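O-methyltransferase (Saccharopolyspora spinosa, PDB 4CE0) probably transfers a methyl group from S-adenosyl-L-methionine to the 4'-hydroxyl of the rhamnose in spinosyn biosynthesis, using a bound magnesium ion. Local coordinates at residues Asp187-Tyr200 and Leu216-Glu229. Sequence-based numbering, arbitrary orientation.
Sequences DLYESTMDSLRNLY and LPSCQDAVKGFRAE. With SAH (S-adenosyl-L-homocysteine), chain B.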
loop_
_atom_site.group_PDB
_atom_site.type_symbol
_atom_site.label_atom_id
_atom_site.label_comp_id
_atom_site.label_asym_id
_atom_site.label_seq_id
_atom_site.Cartn_x
_atom_site.Cartn_y
_atom_site.Cartn_z
ATOM N N ASP A 187 15.322 22.715 2.128
ATOM C CA ASP A 187 16.340 22.753 3.164
ATOM C C ASP A 187 16.986 24.131 3.357
ATOM O O ASP A 187 17.395 24.487 4.458
ATOM C CB ASP A 187 17.413 21.735 2.819
ATOM C CG ASP A 187 16.888 20.311 2.872
ATOM O OD1 ASP A 187 16.309 19.934 3.920
ATOM O OD2 ASP A 187 17.027 19.583 1.866
ATOM N N LEU A 188 17.079 24.903 2.290
ATOM C CA LEU A 188 17.876 26.118 2.315
ATOM C C LEU A 188 17.196 27.212 3.115
ATOM O O LEU A 188 15.975 27.222 3.275
ATOM C CB LEU A 188 18.117 26.601 0.888
ATOM C CG LEU A 188 18.545 25.509 -0.102
ATOM C CD1 LEU A 188 18.859 26.106 -1.475
ATOM C CD2 LEU A 188 19.751 24.796 0.426
ATOM N N TYR A 189 18.007 28.143 3.593
ATOM C CA TYR A 189 17.523 29.363 4.197
ATOM C C TYR A 189 16.558 30.089 3.281
ATOM O O TYR A 189 15.411 30.413 3.666
ATOM C CB TYR A 189 18.720 30.276 4.492
ATOM C CG TYR A 189 18.322 31.568 5.153
ATOM C CD1 TYR A 189 17.859 32.643 4.409
ATOM C CD2 TYR A 189 18.389 31.699 6.524
ATOM C CE1 TYR A 189 17.476 33.811 5.025
ATOM C CE2 TYR A 189 18.019 32.844 7.149
ATOM C CZ TYR A 189 17.567 33.909 6.408
ATOM O OH TYR A 189 17.201 35.069 7.060
ATOM N N GLU A 190 17.000 30.357 2.058
ATOM C CA GLU A 190 16.168 31.122 1.114
ATOM C C GLU A 190 14.820 30.457 0.792
ATOM O O GLU A 190 13.787 31.140 0.691
ATOM C CB GLU A 190 16.923 31.376 -0.194
ATOM C CG GLU A 190 18.148 32.276 -0.026
ATOM C CD GLU A 190 17.819 33.662 0.526
ATOM O OE1 GLU A 190 16.779 34.249 0.136
ATOM O OE2 GLU A 190 18.618 34.165 1.351
ATOM N N SER A 191 14.849 29.139 0.606
ATOM C CA SER A 191 13.652 28.366 0.297
ATOM C C SER A 191 12.655 28.476 1.446
ATOM O O SER A 191 11.467 28.752 1.242
ATOM C CB SER A 191 14.017 26.897 0.087
ATOM O OG SER A 191 14.949 26.749 -0.971
ATOM N N THR A 192 13.167 28.282 2.661
ATOM C CA THR A 192 12.362 28.355 3.874
ATOM C C THR A 192 11.808 29.762 4.057
ATOM O O THR A 192 10.604 29.941 4.284
ATOM C CB THR A 192 13.198 27.950 5.122
ATOM O OG1 THR A 192 13.784 26.667 4.900
ATOM C CG2 THR A 192 12.344 27.910 6.358
ATOM N N MET A 193 12.663 30.769 3.939
ATOM C CA MET A 193 12.194 32.160 4.070
ATOM C C MET A 193 11.134 32.555 3.014
ATOM O O MET A 193 10.075 33.126 3.345
ATOM C CB MET A 193 13.374 33.131 4.028
ATOM C CG MET A 193 13.005 34.547 4.439
ATOM S SD MET A 193 12.383 34.671 6.138
ATOM C CE MET A 193 13.865 34.434 7.121
ATOM N N ASP A 194 11.415 32.250 1.751
ATOM C CA ASP A 194 10.488 32.592 0.659
ATOM C C ASP A 194 9.124 31.940 0.842
ATOM O O ASP A 194 8.093 32.536 0.516
ATOM C CB ASP A 194 11.072 32.184 -0.698
ATOM C CG ASP A 194 12.204 33.095 -1.141
ATOM O OD1 ASP A 194 12.198 34.287 -0.741
ATOM O OD2 ASP A 194 13.097 32.614 -1.878
ATOM N N SER A 195 9.124 30.711 1.353
ATOM C CA SER A 195 7.895 30.020 1.622
ATOM C C SER A 195 7.145 30.669 2.786
ATOM O O SER A 195 5.946 30.901 2.712
ATOM C CB SER A 195 8.181 28.515 1.883
ATOM O OG SER A 195 6.969 27.838 2.175
ATOM N N LEU A 196 7.846 30.951 3.875
ATOM C CA LEU A 196 7.199 31.556 5.039
ATOM C C LEU A 196 6.689 32.937 4.708
ATOM O O LEU A 196 5.527 33.237 4.969
ATOM C CB LEU A 196 8.149 31.637 6.259
ATOM C CG LEU A 196 8.424 30.304 6.952
ATOM C CD1 LEU A 196 9.523 30.489 7.976
ATOM C CD2 LEU A 196 7.164 29.772 7.606
ATOM N N ARG A 197 7.548 33.779 4.148
ATOM C CA ARG A 197 7.143 35.164 3.820
ATOM C C ARG A 197 5.877 35.220 2.957
ATOM O O ARG A 197 4.993 36.037 3.184
ATOM C CB ARG A 197 8.240 35.902 3.070
ATOM C CG ARG A 197 9.411 36.297 3.936
ATOM C CD ARG A 197 10.335 37.347 3.280
ATOM N NE ARG A 197 11.538 37.493 4.091
ATOM C CZ ARG A 197 11.560 38.074 5.289
ATOM N NH1 ARG A 197 10.451 38.613 5.800
ATOM N NH2 ARG A 197 12.690 38.126 5.976
ATOM N N ASN A 198 5.789 34.345 1.964
ATOM C CA ASN A 198 4.677 34.382 1.038
ATOM C C ASN A 198 3.444 33.576 1.448
ATOM O O ASN A 198 2.330 33.945 1.063
ATOM C CB ASN A 198 5.154 33.974 -0.366
ATOM C CG ASN A 198 6.226 34.946 -0.924
ATOM O OD1 ASN A 198 5.910 36.074 -1.238
ATOM N ND2 ASN A 198 7.468 34.493 -1.047
ATOM N N LEU A 199 3.612 32.484 2.206
ATOM C CA LEU A 199 2.469 31.599 2.465
ATOM C C LEU A 199 1.963 31.627 3.898
ATOM O O LEU A 199 0.785 31.376 4.142
ATOM C CB LEU A 199 2.785 30.159 2.034
ATOM C CG LEU A 199 3.157 29.960 0.564
ATOM C CD1 LEU A 199 3.458 28.466 0.305
ATOM C CD2 LEU A 199 2.051 30.464 -0.377
ATOM N N TYR A 200 2.831 31.929 4.858
ATOM C CA TYR A 200 2.351 32.008 6.232
ATOM C C TYR A 200 1.168 32.953 6.413
ATOM O O TYR A 200 0.260 32.650 7.170
ATOM C CB TYR A 200 3.428 32.444 7.204
ATOM C CG TYR A 200 2.958 32.300 8.641
ATOM C CD1 TYR A 200 2.898 31.056 9.225
ATOM C CD2 TYR A 200 2.559 33.414 9.408
ATOM C CE1 TYR A 200 2.478 30.890 10.524
ATOM C CE2 TYR A 200 2.116 33.252 10.729
ATOM C CZ TYR A 200 2.091 31.966 11.275
ATOM O OH TYR A 200 1.681 31.711 12.577
ATOM N N LEU A 216 18.208 21.683 11.049
ATOM C CA LEU A 216 19.176 22.063 10.061
ATOM C C LEU A 216 19.432 23.545 10.289
ATOM O O LEU A 216 18.476 24.326 10.267
ATOM C CB LEU A 216 18.597 21.821 8.659
ATOM C CG LEU A 216 19.524 21.964 7.450
ATOM C CD1 LEU A 216 20.479 20.782 7.408
ATOM C CD2 LEU A 216 18.746 22.099 6.106
ATOM N N PRO A 217 20.701 23.939 10.577
ATOM C CA PRO A 217 20.973 25.377 10.560
ATOM C C PRO A 217 20.852 25.767 9.097
ATOM O O PRO A 217 21.254 24.971 8.244
ATOM C CB PRO A 217 22.415 25.479 11.073
ATOM C CG PRO A 217 23.037 24.170 10.643
ATOM C CD PRO A 217 21.934 23.148 10.747
ATOM N N SER A 218 20.307 26.939 8.826
ATOM C CA SER A 218 19.862 27.379 7.477
ATOM C C SER A 218 18.364 27.387 7.607
ATOM O O SER A 218 17.788 28.447 7.674
ATOM C CB SER A 218 20.315 26.543 6.246
ATOM O OG SER A 218 19.480 25.429 5.966
ATOM N N CYS A 219 17.737 26.210 7.709
ATOM C CA CYS A 219 16.284 26.187 7.806
ATOM C C CYS A 219 15.893 26.875 9.096
ATOM O O CYS A 219 15.030 27.759 9.105
ATOM C CB CYS A 219 15.732 24.754 7.680
ATOM S SG CYS A 219 13.968 24.569 8.040
ATOM N N GLN A 220 16.614 26.533 10.158
ATOM C CA GLN A 220 16.328 26.977 11.536
ATOM C C GLN A 220 16.478 28.503 11.697
ATOM O O GLN A 220 15.641 29.200 12.308
ATOM C CB GLN A 220 17.280 26.249 12.490
ATOM C CG GLN A 220 16.920 26.347 13.940
ATOM C CD GLN A 220 17.892 25.589 14.814
ATOM O OE1 GLN A 220 17.948 24.365 14.779
ATOM N NE2 GLN A 220 18.681 26.318 15.587
ATOM N N ASP A 221 17.561 29.009 11.136
ATOM C CA ASP A 221 17.814 30.432 11.076
ATOM C C ASP A 221 16.721 31.209 10.347
ATOM O O ASP A 221 16.336 32.285 10.791
ATOM C CB ASP A 221 19.204 30.670 10.489
ATOM C CG ASP A 221 20.335 30.313 11.495
ATOM O OD1 ASP A 221 20.047 29.774 12.600
ATOM O OD2 ASP A 221 21.518 30.566 11.181
ATOM N N ALA A 222 16.183 30.667 9.253
ATOM C CA ALA A 222 15.070 31.327 8.601
ATOM C C ALA A 222 13.834 31.366 9.493
ATOM O O ALA A 222 13.142 32.376 9.551
ATOM C CB ALA A 222 14.741 30.673 7.253
ATOM N N VAL A 223 13.543 30.255 10.160
ATOM C CA VAL A 223 12.330 30.130 10.955
ATOM C C VAL A 223 12.375 31.086 12.145
ATOM O O VAL A 223 11.428 31.819 12.419
ATOM C CB VAL A 223 12.157 28.677 11.466
ATOM C CG1 VAL A 223 10.973 28.588 12.400
ATOM C CG2 VAL A 223 12.032 27.662 10.281
ATOM N N LYS A 224 13.486 31.069 12.867
ATOM C CA LYS A 224 13.664 32.015 13.949
ATOM C C LYS A 224 13.701 33.468 13.398
ATOM O O LYS A 224 13.047 34.366 13.943
ATOM C CB LYS A 224 14.914 31.643 14.762
ATOM C CG LYS A 224 14.728 30.321 15.529
ATOM C CD LYS A 224 16.018 29.746 16.106
ATOM C CE LYS A 224 16.655 30.696 17.103
ATOM N NZ LYS A 224 16.280 30.414 18.523
ATOM N N GLY A 225 14.413 33.699 12.301
ATOM C CA GLY A 225 14.494 35.049 11.756
ATOM C C GLY A 225 13.120 35.528 11.317
ATOM O O GLY A 225 12.729 36.659 11.566
ATOM N N PHE A 226 12.360 34.653 10.674
ATOM C CA PHE A 226 11.007 35.013 10.267
ATOM C C PHE A 226 10.102 35.223 11.491
ATOM O O PHE A 226 9.367 36.199 11.559
ATOM C CB PHE A 226 10.403 33.966 9.311
ATOM C CG PHE A 226 8.979 34.248 8.951
ATOM C CD1 PHE A 226 8.665 35.264 8.061
ATOM C CD2 PHE A 226 7.948 33.543 9.544
ATOM C CE1 PHE A 226 7.346 35.553 7.760
ATOM C CE2 PHE A 226 6.632 33.817 9.230
ATOM C CZ PHE A 226 6.333 34.817 8.336
ATOM N N ARG A 227 10.169 34.326 12.468
ATOM C CA ARG A 227 9.323 34.448 13.665
ATOM C C ARG A 227 9.577 35.752 14.438
ATOM O O ARG A 227 8.635 36.376 14.957
ATOM C CB ARG A 227 9.538 33.251 14.590
ATOM C CG ARG A 227 8.798 32.015 14.086
ATOM C CD ARG A 227 9.295 30.780 14.762
ATOM N NE ARG A 227 9.014 30.788 16.181
ATOM C CZ ARG A 227 7.880 30.390 16.744
ATOM N NH1 ARG A 227 6.879 29.938 16.011
ATOM N NH2 ARG A 227 7.752 30.449 18.073
ATOM N N ALA A 228 10.841 36.166 14.483
ATOM C CA ALA A 228 11.238 37.376 15.229
ATOM C C ALA A 228 10.679 38.644 14.603
ATOM O O ALA A 228 10.244 39.530 15.313
ATOM C CB ALA A 228 12.732 37.470 15.311
ATOM N N GLU A 229 10.703 38.727 13.274
ATOM C CA GLU A 229 10.189 39.895 12.567
ATOM C C GLU A 229 8.712 40.118 12.866
ATOM O O GLU A 229 8.331 41.197 13.290
ATOM C CB GLU A 229 10.392 39.756 11.058
ATOM C CG GLU A 229 9.934 40.985 10.268
ATOM C CD GLU A 229 10.273 40.904 8.795
ATOM O OE1 GLU A 229 10.857 39.882 8.373
ATOM O OE2 GLU A 229 9.963 41.864 8.062
HETATM N N SAH B . 10.565 13.566 0.306
HETATM C CA SAH B . 10.697 14.984 0.681
HETATM C CB SAH B . 11.249 15.910 -0.374
HETATM C CG SAH B . 11.712 17.353 -0.177
HETATM S SD SAH B . 13.362 17.390 -0.940
HETATM C C SAH B . 9.264 15.268 0.886
HETATM O O SAH B . 8.967 16.451 0.918
HETATM O OXT SAH B . 8.591 14.069 1.003
HETATM C "C5'" SAH B . 13.575 19.171 -1.293
HETATM C "C4'" SAH B . 12.729 19.690 -2.465
HETATM O "O4'" SAH B . 12.653 21.100 -2.438
HETATM C "C3'" SAH B . 13.282 19.346 -3.852
HETATM O "O3'" SAH B . 12.274 18.642 -4.547
HETATM C "C2'" SAH B . 13.650 20.670 -4.533
HETATM O "O2'" SAH B . 13.479 20.773 -5.963
HETATM C "C1'" SAH B . 12.772 21.651 -3.749
HETATM N N9 SAH B . 13.271 23.040 -3.615
HETATM C C8 SAH B . 14.202 23.471 -2.694
HETATM N N7 SAH B . 14.343 24.795 -2.841
HETATM C C5 SAH B . 13.499 25.228 -3.803
HETATM C C6 SAH B . 13.234 26.481 -4.360
HETATM N N6 SAH B . 13.867 27.573 -3.935
HETATM N N1 SAH B . 12.310 26.600 -5.370
HETATM C C2 SAH B . 11.612 25.504 -5.834
HETATM N N3 SAH B . 11.906 24.272 -5.298
HETATM C C4 SAH B . 12.799 24.132 -4.279
#
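The hydroxyl of Ser218 donates a hydrogen bond to the carbonyl oxygen of Asp187 (OG to O 2.7 Å), joining the loops that lead into helices 189-199 and 219-230. Methyl CD2 of Leu216 packs against CB of Asp187 beside this link, whereas the Asp187 carboxylate lies close to the magnesium site of Asp185, Asp212 and Asp213. Further along, Ala222 sets its CB off-centre over one face of the Tyr189 ring and touches CG2 of Thr192 (3.8 Å). Phe226 is the main wedge: a chi1 of 176°, setting CG anti to the backbone N, carries its ring across to helix 189-199, where CB of Leu196 sits over the centre, 3.8 Å from the centroid. Met193, bent at chi2 and chi3, rests SD on Phe226 CB (3.8 Å), its sulfur obliquely beside the ring, 5.4 Å from the centroid, in a Met-aromatic contact. An edge of Phe226 is turned toward the Tyr200 face in an offset edge-to-face pair, planes at 73°. Near the C-terminal ends, Arg197 NH1 makes a salt bridge to OE1 of poorly ordered Glu229 (2.9 Å), its N-H almost straight and NH1 on the syn side but tilted out of the carboxylate plane. Ser191, on another side of helix 189-199, donates to SAH N7. The helices, crossing at -32°, pack side by side on the Rossmann-like sheet, Thr192 and Leu196 resting on strand 179-184, Cys219 and Val223 on strand 207-211.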